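Side-chain contacts in chaperone SycD (Chlamydia pneumoniae, PDB 4NRH), which binds the gatekeeper CopN as a type III secretion chaperone and probably takes part in directing translocator secretion: residues D[73-76]-D[77-80]; D[83-86]-D[87-90]; D[103-107]-D[108-112]; D[133-136]-D[137-141]. One frame throughout, in Å; residues are numbered along the deposited sequence.

Contact 1: D[73-76]-D[77-80]; sequences DKDY and AKSI
D75 and K78 are brought together by their first torsions: in each, CG lies anti to its own N (chi1 -166° for D75, 178° for K78), which lays the aspartate carboxylate against the start of the lysine chain. D75 OD2 rests 3.4 Å from K78 CB and also meets CD, while OD1 faces the amide of K78 in a weak hydrogen bond (K78 N to D75 OD1 3.4 Å). The extended lysine then carries its ammonium away, leaving D75 OD2 and K78 NZ 5.4 Å apart, so any attraction acts at a distance. This is the N-cap of helix 76-89, entered straight after a Schellman motif in which K74, with positive phi, ends helix 57-72: a tight turn between two helices in an all-helical chaperone. S79 N bonds D75 O at 3.2 Å. At the first residue of the helix, Y76 O is gripped twice. I80 N comes nearly straight on (2.8 Å), and S79 OG, held by its chi1 of 72° between backbone N and carbonyl carbon, donates from a more bent approach at 2.7 Å. S79 OG is also hydrogen-bonded to S103 OG, while the I80 side chain packs on L100 and L104 of helix 94-106.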
loop_
_atom_site.group_PDB
_atom_site.type_symbol
_atom_site.label_atom_id
_atom_site.label_comp_id
_atom_site.label_asym_id
_atom_site.label_seq_id
_atom_site.Cartn_x
_atom_site.Cartn_y
_atom_site.Cartn_z
ATOM N N ASP D 73 15.298 10.185 -24.830
ATOM C CA ASP D 73 16.642 10.238 -24.262
ATOM C C ASP D 73 17.242 8.843 -24.128
ATOM O O ASP D 73 18.285 8.666 -23.496
ATOM C CB ASP D 73 16.624 10.933 -22.898
ATOM C CG ASP D 73 16.376 12.424 -23.008
ATOM O OD1 ASP D 73 16.651 12.995 -24.084
ATOM O OD2 ASP D 73 15.908 13.024 -22.018
ATOM N N LYS D 74 16.555 7.861 -24.709
ATOM C CA LYS D 74 16.961 6.455 -24.676
ATOM C C LYS D 74 16.968 5.892 -23.256
ATOM O O LYS D 74 17.567 4.848 -22.998
ATOM C CB LYS D 74 18.339 6.269 -25.322
ATOM C CG LYS D 74 18.401 6.668 -26.789
ATOM C CD LYS D 74 19.834 6.919 -27.228
ATOM C CE LYS D 74 19.935 7.049 -28.740
ATOM N NZ LYS D 74 19.080 8.155 -29.255
ATOM N N ASP D 75 16.301 6.585 -22.339
ATOM C CA ASP D 75 16.104 6.067 -20.992
ATOM C C ASP D 75 14.802 5.278 -20.966
ATOM O O ASP D 75 13.771 5.764 -20.499
ATOM C CB ASP D 75 16.076 7.201 -19.965
ATOM C CG ASP D 75 16.208 6.700 -18.538
ATOM O OD1 ASP D 75 16.165 5.469 -18.326
ATOM O OD2 ASP D 75 16.355 7.540 -17.625
ATOM N N TYR D 76 14.865 4.052 -21.474
ATOM C CA TYR D 76 13.680 3.225 -21.644
ATOM C C TYR D 76 13.134 2.744 -20.304
ATOM O O TYR D 76 11.923 2.643 -20.123
ATOM C CB TYR D 76 14.001 2.039 -22.553
ATOM C CG TYR D 76 14.595 2.461 -23.878
ATOM C CD1 TYR D 76 13.896 3.296 -24.739
ATOM C CD2 TYR D 76 15.862 2.038 -24.260
ATOM C CE1 TYR D 76 14.438 3.692 -25.947
ATOM C CE2 TYR D 76 16.411 2.427 -25.467
ATOM C CZ TYR D 76 15.696 3.254 -26.306
ATOM O OH TYR D 76 16.241 3.642 -27.507
ATOM N N ALA D 77 14.037 2.454 -19.372
ATOM C CA ALA D 77 13.657 2.016 -18.034
ATOM C C ALA D 77 12.759 3.042 -17.343
ATOM O O ALA D 77 11.758 2.686 -16.723
ATOM C CB ALA D 77 14.897 1.748 -17.195
ATOM N N LYS D 78 13.125 4.315 -17.458
ATOM C CA LYS D 78 12.352 5.392 -16.851
ATOM C C LYS D 78 11.013 5.582 -17.558
ATOM O O LYS D 78 9.994 5.839 -16.916
ATOM C CB LYS D 78 13.148 6.700 -16.873
ATOM C CG LYS D 78 12.402 7.892 -16.296
ATOM C CD LYS D 78 13.265 9.143 -16.305
ATOM C CE LYS D 78 12.554 10.307 -15.635
ATOM N NZ LYS D 78 13.375 11.550 -15.658
ATOM N N SER D 79 11.022 5.456 -18.881
ATOM C CA SER D 79 9.802 5.612 -19.666
ATOM C C SER D 79 8.802 4.505 -19.348
ATOM O O SER D 79 7.604 4.758 -19.231
ATOM C CB SER D 79 10.124 5.624 -21.163
ATOM O OG SER D 79 10.497 4.335 -21.618
ATOM N N ILE D 80 9.304 3.282 -19.199
ATOM C CA ILE D 80 8.463 2.135 -18.873
ATOM C C ILE D 80 7.760 2.335 -17.532
ATOM O O ILE D 80 6.564 2.067 -17.404
ATOM C CB ILE D 80 9.286 0.829 -18.840
ATOM C CG1 ILE D 80 9.712 0.437 -20.257
ATOM C CG2 ILE D 80 8.481 -0.298 -18.224
ATOM C CD1 ILE D 80 10.743 -0.672 -20.305
#

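Contact 2: D[83-86]-D[87-90]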
loop_
_atom_site.group_PDB
_atom_site.type_symbol
_atom_site.label_atom_id
_atom_site.label_comp_id
_atom_site.label_asym_id
_atom_site.label_seq_id
_atom_site.Cartn_x
_atom_site.Cartn_y
_atom_site.Cartn_z
ATOM N N PHE D 83 4.905 5.060 -18.117
ATOM C CA PHE D 83 3.771 4.617 -18.925
ATOM C C PHE D 83 2.896 3.595 -18.201
ATOM O O PHE D 83 1.682 3.577 -18.387
ATOM C CB PHE D 83 4.254 4.050 -20.264
ATOM C CG PHE D 83 4.892 5.076 -21.157
ATOM C CD1 PHE D 83 4.310 6.323 -21.320
ATOM C CD2 PHE D 83 6.063 4.794 -21.841
ATOM C CE1 PHE D 83 4.890 7.274 -22.138
ATOM C CE2 PHE D 83 6.648 5.742 -22.661
ATOM C CZ PHE D 83 6.061 6.983 -22.809
ATOM N N ARG D 84 3.511 2.745 -17.384
ATOM C CA ARG D 84 2.749 1.799 -16.572
ATOM C C ARG D 84 1.828 2.524 -15.593
ATOM O O ARG D 84 0.688 2.111 -15.387
ATOM C CB ARG D 84 3.680 0.849 -15.814
ATOM C CG ARG D 84 4.383 -0.170 -16.697
ATOM C CD ARG D 84 4.787 -1.398 -15.897
ATOM N NE ARG D 84 5.322 -2.456 -16.750
ATOM C CZ ARG D 84 6.575 -2.895 -16.701
ATOM N NH1 ARG D 84 7.430 -2.374 -15.830
ATOM N NH2 ARG D 84 6.973 -3.861 -17.518
ATOM N N TRP D 85 2.329 3.599 -14.989
ATOM C CA TRP D 85 1.516 4.426 -14.100
ATOM C C TRP D 85 0.345 5.055 -14.850
ATOM O O TRP D 85 -0.778 5.092 -14.348
ATOM C CB TRP D 85 2.366 5.519 -13.446
ATOM C CG TRP D 85 3.074 5.072 -12.201
ATOM C CD1 TRP D 85 4.418 4.902 -12.037
ATOM C CD2 TRP D 85 2.471 4.741 -10.944
ATOM N NE1 TRP D 85 4.690 4.485 -10.755
ATOM C CE2 TRP D 85 3.510 4.377 -10.064
ATOM C CE3 TRP D 85 1.153 4.715 -10.477
ATOM C CZ2 TRP D 85 3.274 3.993 -8.747
ATOM C CZ3 TRP D 85 0.920 4.333 -9.167
ATOM C CH2 TRP D 85 1.976 3.978 -8.318
ATOM N N LEU D 86 0.622 5.556 -16.050
ATOM C CA LEU D 86 -0.404 6.160 -16.892
ATOM C C LEU D 86 -1.481 5.144 -17.253
ATOM O O LEU D 86 -2.674 5.448 -17.224
ATOM C CB LEU D 86 0.218 6.736 -18.163
ATOM C CG LEU D 86 0.959 8.062 -18.006
ATOM C CD1 LEU D 86 1.671 8.413 -19.296
ATOM C CD2 LEU D 86 -0.006 9.165 -17.603
ATOM N N VAL D 87 -1.043 3.938 -17.595
ATOM C CA VAL D 87 -1.954 2.855 -17.933
ATOM C C VAL D 87 -2.763 2.442 -16.705
ATOM O O VAL D 87 -3.943 2.104 -16.806
ATOM C CB VAL D 87 -1.175 1.642 -18.503
ATOM C CG1 VAL D 87 -1.935 0.348 -18.283
ATOM C CG2 VAL D 87 -0.871 1.853 -19.980
ATOM N N PHE D 88 -2.130 2.511 -15.538
ATOM C CA PHE D 88 -2.804 2.231 -14.275
ATOM C C PHE D 88 -3.934 3.224 -14.019
ATOM O O PHE D 88 -5.014 2.848 -13.565
ATOM C CB PHE D 88 -1.798 2.256 -13.117
ATOM C CG PHE D 88 -2.435 2.279 -11.754
ATOM C CD1 PHE D 88 -2.830 1.101 -11.141
ATOM C CD2 PHE D 88 -2.616 3.474 -11.075
ATOM C CE1 PHE D 88 -3.412 1.117 -9.887
ATOM C CE2 PHE D 88 -3.196 3.496 -9.820
ATOM C CZ PHE D 88 -3.593 2.316 -9.225
ATOM N N PHE D 89 -3.676 4.495 -14.314
ATOM C CA PHE D 89 -4.658 5.551 -14.094
ATOM C C PHE D 89 -5.772 5.538 -15.137
ATOM O O PHE D 89 -6.945 5.696 -14.802
ATOM C CB PHE D 89 -3.966 6.915 -14.076
ATOM C CG PHE D 89 -3.195 7.182 -12.816
ATOM C CD1 PHE D 89 -3.764 6.931 -11.577
ATOM C CD2 PHE D 89 -1.901 7.673 -12.867
ATOM C CE1 PHE D 89 -3.059 7.170 -10.414
ATOM C CE2 PHE D 89 -1.191 7.913 -11.706
ATOM C CZ PHE D 89 -1.770 7.661 -10.478
ATOM N N ASN D 90 -5.404 5.354 -16.402
ATOM C CA ASN D 90 -6.387 5.294 -17.476
ATOM C C ASN D 90 -5.923 4.348 -18.580
ATOM O O ASN D 90 -5.216 4.761 -19.499
ATOM C CB ASN D 90 -6.647 6.694 -18.046
ATOM C CG ASN D 90 -7.867 6.746 -18.956
ATOM O OD1 ASN D 90 -8.316 5.728 -19.483
ATOM N ND2 ASN D 90 -8.405 7.947 -19.147
#
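W85 meets F88 and F89 on one side of the last turns of helix 76-89. The corner of the indole six-membered ring at CE3 does the touching: it lies 4.0 Å from F88 CD2 and 4.2 Å from F89 CZ. W85 and F88 run side by side and point the same way, yet their rings stand almost perpendicular (84°), an offset edge-to-face pair in which the tryptophan edge is directed at the phenylalanine face. With F89 the tryptophan is more nearly parallel, planes at 30°, but the two rings are slid apart and barely overlap. F88 and F89 are set against each other as well, F88 CD2 sitting over the rim of one F89 face. The different first torsions explain the fan: F88 has CG anti to its backbone N (chi1 167°), whereas W85 and F89 both keep CG beside theirs. F89 CD2 also lies 3.2 Å from W85 O, which accepts the hydrogen bond of F89 N at 3.0 Å. Regular i to i+4 bonds hold the backbone beneath, V87 N to F83 O, F88 N to R84 O and finally N90 N to L86 O. N90, the first residue past the helix, anchors its side chain elsewhere, ND2 on Q50 and OD1 on F92 N. Around the rings, L14 touches both W85 and F89, L31 both W85 and F88, and Y49 stacks on F88, which also packs on S278 of the CopN chain. The result is an aromatic cluster on the C-terminal end of a helix, joining helices 9-19 and 31-35 to the helical body of this LcrH/SycD-family chaperone.

Contact 3: D[103-107]-D[108-112]; sequences SLHMS and EQYSQ
L104, Q109 and Q112 meet at a tight turn between two helices, near the surface of the chain, where helix 94-106 stops and helix 110-123 begins. Two backbone bonds close the turn. Q109 N reaches back to L104 O at 2.8 Å, while E108 N bonds H105 O at 3.0 Å from well above the carbonyl plane rather than at a lone pair. E108 has positive phi, so the helix ends in a Schellman motif, and Q109 at once takes the N-cap position of the next helix. Both segments belong to the tetratricopeptide repeat range 94-127, and the sharp bend sets its two helices against each other, as in the antiparallel helix pair of a TPR. Inside the bend, the two methyls of L104 divide the work: CD1 lies 3.6 Å from Q112 O, with Q112 CB next, and CD2 sits 3.8 Å from Q109 OE1, the extended glutamine crossing the leucine at a slant. Q112 fastens its own amide to E32 through NE2. On the flank facing helix 129-140, H105 has CG anti to the backbone N (chi1 -172°), which brings its CD2 into the plane of the Y110 ring, 3.7 Å from CE1 at the ring edge. The two rings stand obliquely, planes at 74°. A hydrogen bond between H105 ND1 and Y117 OH holds the imidazole on its other side, and both rings pack on C137 of helix 129-140. S107 turns its hydroxyl back into the last turn of its own helix, OG to S103 O at 2.9 Å.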
loop_
_atom_site.group_PDB
_atom_site.type_symbol
_atom_site.label_atom_id
_atom_site.label_comp_id
_atom_site.label_asym_id
_atom_site.label_seq_id
_atom_site.Cartn_x
_atom_site.Cartn_y
_atom_site.Cartn_z
ATOM N N SER D 103 8.583 1.215 -25.697
ATOM C CA SER D 103 9.646 1.262 -24.700
ATOM C C SER D 103 10.123 -0.139 -24.331
ATOM O O SER D 103 11.325 -0.385 -24.217
ATOM C CB SER D 103 9.171 2.004 -23.451
ATOM O OG SER D 103 8.941 3.375 -23.729
ATOM N N LEU D 104 9.175 -1.052 -24.145
ATOM C CA LEU D 104 9.494 -2.451 -23.885
ATOM C C LEU D 104 10.191 -3.077 -25.089
ATOM O O LEU D 104 11.101 -3.893 -24.938
ATOM C CB LEU D 104 8.228 -3.238 -23.536
ATOM C CG LEU D 104 7.530 -2.870 -22.225
ATOM C CD1 LEU D 104 6.113 -3.424 -22.197
ATOM C CD2 LEU D 104 8.329 -3.370 -21.029
ATOM N N HIS D 105 9.746 -2.693 -26.282
ATOM C CA HIS D 105 10.346 -3.155 -27.531
ATOM C C HIS D 105 11.824 -2.772 -27.586
ATOM O O HIS D 105 12.683 -3.613 -27.856
ATOM C CB HIS D 105 9.587 -2.568 -28.729
ATOM C CG HIS D 105 10.003 -3.126 -30.056
ATOM N ND1 HIS D 105 9.192 -3.066 -31.169
ATOM C CD2 HIS D 105 11.137 -3.753 -30.453
ATOM C CE1 HIS D 105 9.807 -3.631 -32.192
ATOM N NE2 HIS D 105 10.990 -4.055 -31.785
ATOM N N MET D 106 12.114 -1.501 -27.326
ATOM C CA MET D 106 13.487 -1.007 -27.331
ATOM C C MET D 106 14.312 -1.633 -26.208
ATOM O O MET D 106 15.537 -1.699 -26.291
ATOM C CB MET D 106 13.507 0.518 -27.205
ATOM C CG MET D 106 12.852 1.251 -28.366
ATOM S SD MET D 106 13.604 0.864 -29.956
ATOM C CE MET D 106 15.304 1.347 -29.661
ATOM N N SER D 107 13.631 -2.089 -25.160
ATOM C CA SER D 107 14.292 -2.733 -24.030
ATOM C C SER D 107 14.448 -4.233 -24.257
ATOM O O SER D 107 14.963 -4.947 -23.396
ATOM C CB SER D 107 13.512 -2.481 -22.740
ATOM O OG SER D 107 13.509 -1.105 -22.404
ATOM N N GLU D 108 13.982 -4.697 -25.416
ATOM C CA GLU D 108 14.024 -6.110 -25.794
ATOM C C GLU D 108 13.208 -6.976 -24.838
ATOM O O GLU D 108 13.500 -8.156 -24.653
ATOM C CB GLU D 108 15.467 -6.622 -25.874
ATOM C CG GLU D 108 16.301 -5.966 -26.963
ATOM C CD GLU D 108 17.711 -6.515 -27.029
ATOM O OE1 GLU D 108 17.926 -7.664 -26.585
ATOM O OE2 GLU D 108 18.604 -5.805 -27.536
ATOM N N GLN D 109 12.188 -6.377 -24.231
ATOM C CA GLN D 109 11.225 -7.128 -23.439
ATOM C C GLN D 109 10.013 -7.402 -24.318
ATOM O O GLN D 109 8.953 -6.798 -24.150
ATOM C CB GLN D 109 10.827 -6.361 -22.177
ATOM C CG GLN D 109 12.007 -5.859 -21.358
ATOM C CD GLN D 109 11.592 -5.322 -20.003
ATOM O OE1 GLN D 109 10.650 -5.820 -19.386
ATOM N NE2 GLN D 109 12.295 -4.299 -19.532
ATOM N N TYR D 110 10.188 -8.326 -25.256
ATOM C CA TYR D 110 9.240 -8.535 -26.344
ATOM C C TYR D 110 7.912 -9.132 -25.887
ATOM O O TYR D 110 6.852 -8.721 -26.359
ATOM C CB TYR D 110 9.875 -9.423 -27.414
ATOM C CG TYR D 110 11.136 -8.831 -28.005
ATOM C CD1 TYR D 110 11.111 -7.600 -28.648
ATOM C CD2 TYR D 110 12.352 -9.497 -27.911
ATOM C CE1 TYR D 110 12.261 -7.051 -29.186
ATOM C CE2 TYR D 110 13.508 -8.956 -28.446
ATOM C CZ TYR D 110 13.455 -7.734 -29.082
ATOM O OH TYR D 110 14.601 -7.190 -29.617
ATOM N N SER D 111 7.977 -10.109 -24.987
ATOM C CA SER D 111 6.778 -10.762 -24.467
ATOM C C SER D 111 5.774 -9.752 -23.915
ATOM O O SER D 111 4.575 -9.841 -24.184
ATOM C CB SER D 111 7.153 -11.773 -23.379
ATOM O OG SER D 111 6.005 -12.446 -22.893
ATOM N N GLN D 112 6.272 -8.796 -23.138
ATOM C CA GLN D 112 5.425 -7.760 -22.560
ATOM C C GLN D 112 5.127 -6.656 -23.571
ATOM O O GLN D 112 4.076 -6.019 -23.512
ATOM C CB GLN D 112 6.077 -7.180 -21.307
ATOM C CG GLN D 112 6.124 -8.167 -20.156
ATOM C CD GLN D 112 6.611 -7.545 -18.866
ATOM O OE1 GLN D 112 7.153 -6.440 -18.860
ATOM N NE2 GLN D 112 6.425 -8.258 -17.762
#

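Contact 4: D[133-136]-D[137-141]; sequences YAYI and CYTLT
Y133 and C137 begin a run of ordinary i to i+4 bonds along helix 129-140: C137 N to Y133 O, Y138 N to A134 O at 2.8 Å, T139 N to Y135 O at 2.9 Å and L140 N to I136 O. The amide of C137 approaches from above the Y133 carbonyl plane, whereas that of Y138 lies nearer the carbonyl plane of A134. One carbonyl has a second donor. T139 OG1, set beside its own backbone N by a chi1 of -65°, turns back and bonds Y135 O at 2.8 Å, and it reaches that oxygen from the opposite face to T139 N. The same hydroxyl oxygen hangs over one face of the Y135 ring, toward the rim, with CE1 nearest at 3.7 Å. On another side of the helix I136 and L140 lie side by side, pointing the same way, I136 CG2 touching L140 CD2 at 3.7 Å. Y138 leans its ring back along the preceding turn, CD2 at 3.1 Å from A134 O and CE2 against A134 CB. Beyond these pairs, Y135, Y138 and T139 all touch A147 of helix 147-158, while C137 and Y138 pack on L114 of helix 110-123. I136 and C137 also reach H105 of helix 94-106. Packing of this kind, on both neighbours in sequence and on the helix before them, is consistent with the stacked helices of a TPR-type solenoid.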
loop_
_atom_site.group_PDB
_atom_site.type_symbol
_atom_site.label_atom_id
_atom_site.label_comp_id
_atom_site.label_asym_id
_atom_site.label_seq_id
_atom_site.Cartn_x
_atom_site.Cartn_y
_atom_site.Cartn_z
ATOM N N TYR D 133 4.052 -3.802 -35.550
ATOM C CA TYR D 133 5.094 -3.899 -34.533
ATOM C C TYR D 133 4.977 -5.206 -33.757
ATOM O O TYR D 133 5.959 -5.695 -33.198
ATOM C CB TYR D 133 5.035 -2.698 -33.587
ATOM C CG TYR D 133 5.597 -1.439 -34.208
ATOM C CD1 TYR D 133 6.952 -1.330 -34.491
ATOM C CD2 TYR D 133 4.772 -0.368 -34.526
ATOM C CE1 TYR D 133 7.472 -0.187 -35.065
ATOM C CE2 TYR D 133 5.283 0.779 -35.102
ATOM C CZ TYR D 133 6.634 0.865 -35.368
ATOM O OH TYR D 133 7.149 2.005 -35.940
ATOM N N ALA D 134 3.772 -5.766 -33.722
ATOM C CA ALA D 134 3.575 -7.103 -33.178
ATOM C C ALA D 134 4.247 -8.126 -34.087
ATOM O O ALA D 134 4.867 -9.079 -33.617
ATOM C CB ALA D 134 2.092 -7.411 -33.023
ATOM N N TYR D 135 4.120 -7.910 -35.395
ATOM C CA TYR D 135 4.769 -8.751 -36.396
ATOM C C TYR D 135 6.283 -8.756 -36.210
ATOM O O TYR D 135 6.916 -9.812 -36.237
ATOM C CB TYR D 135 4.402 -8.281 -37.809
ATOM C CG TYR D 135 5.478 -8.516 -38.850
ATOM C CD1 TYR D 135 5.621 -9.753 -39.464
ATOM C CD2 TYR D 135 6.336 -7.491 -39.233
ATOM C CE1 TYR D 135 6.598 -9.968 -40.419
ATOM C CE2 TYR D 135 7.316 -7.697 -40.184
ATOM C CZ TYR D 135 7.442 -8.936 -40.775
ATOM O OH TYR D 135 8.415 -9.146 -41.726
ATOM N N ILE D 136 6.859 -7.569 -36.038
ATOM C CA ILE D 136 8.290 -7.433 -35.791
ATOM C C ILE D 136 8.721 -8.222 -34.556
ATOM O O ILE D 136 9.696 -8.971 -34.597
ATOM C CB ILE D 136 8.692 -5.954 -35.612
ATOM C CG1 ILE D 136 8.504 -5.184 -36.920
ATOM C CG2 ILE D 136 10.132 -5.842 -35.139
ATOM C CD1 ILE D 136 8.924 -3.732 -36.834
ATOM N N CYS D 137 7.976 -8.067 -33.467
ATOM C CA CYS D 137 8.300 -8.738 -32.211
ATOM C C CYS D 137 8.159 -10.256 -32.317
ATOM O O CYS D 137 9.002 -10.996 -31.812
ATOM C CB CYS D 137 7.417 -8.206 -31.083
ATOM S SG CYS D 137 7.856 -6.549 -30.510
ATOM N N TYR D 138 7.089 -10.712 -32.965
ATOM C CA TYR D 138 6.878 -12.140 -33.187
ATOM C C TYR D 138 8.001 -12.725 -34.040
ATOM O O TYR D 138 8.370 -13.890 -33.891
ATOM C CB TYR D 138 5.528 -12.390 -33.861
ATOM C CG TYR D 138 4.333 -12.315 -32.937
ATOM C CD1 TYR D 138 4.353 -12.924 -31.689
ATOM C CD2 TYR D 138 3.180 -11.643 -33.320
ATOM C CE1 TYR D 138 3.256 -12.861 -30.847
ATOM C CE2 TYR D 138 2.082 -11.572 -32.485
ATOM C CZ TYR D 138 2.125 -12.181 -31.250
ATOM O OH TYR D 138 1.031 -12.113 -30.417
ATOM N N THR D 139 8.534 -11.902 -34.939
ATOM C CA THR D 139 9.677 -12.273 -35.764
ATOM C C THR D 139 10.921 -12.418 -34.891
ATOM O O THR D 139 11.743 -13.315 -35.097
ATOM C CB THR D 139 9.932 -11.234 -36.877
ATOM O OG1 THR D 139 8.821 -11.216 -37.781
ATOM C CG2 THR D 139 11.203 -11.561 -37.649
ATOM N N LEU D 140 11.041 -11.537 -33.902
ATOM C CA LEU D 140 12.195 -11.514 -33.007
ATOM C C LEU D 140 12.264 -12.727 -32.080
ATOM O O LEU D 140 13.297 -12.974 -31.460
ATOM C CB LEU D 140 12.201 -10.230 -32.170
ATOM C CG LEU D 140 13.182 -9.130 -32.591
ATOM C CD1 LEU D 140 14.451 -9.724 -33.190
ATOM C CD2 LEU D 140 12.544 -8.137 -33.547
ATOM N N THR D 141 11.173 -13.484 -31.981
ATOM C CA THR D 141 11.183 -14.678 -31.140
ATOM C C THR D 141 11.625 -15.883 -31.965
ATOM O O THR D 141 11.865 -16.967 -31.431
ATOM C CB THR D 141 9.799 -14.952 -30.524
ATOM O OG1 THR D 141 8.862 -15.262 -31.563
ATOM C CG2 THR D 141 9.309 -13.735 -29.754
#

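Overall arrangement
Each contact is local and closes no long loop; along the chain the four follow in series, none nested or crossing. Contact 1 forms the turn from helix 57-72 into helix 76-89, and contact 2 lies at the far end of that second helix, their centres about 15 Å apart. Contact 3 is the next turn but one, from helix 94-106 into helix 110-123. It touches contact 1, where Y76 and I80 pack on S107, and contact 2, where F83 meets S103. Contact 4, on helix 129-140, leans on contact 3 through I136, C137 and L140 but touches neither contact 1 nor contact 2, so contact 3 bridges the earlier helices and the later ones.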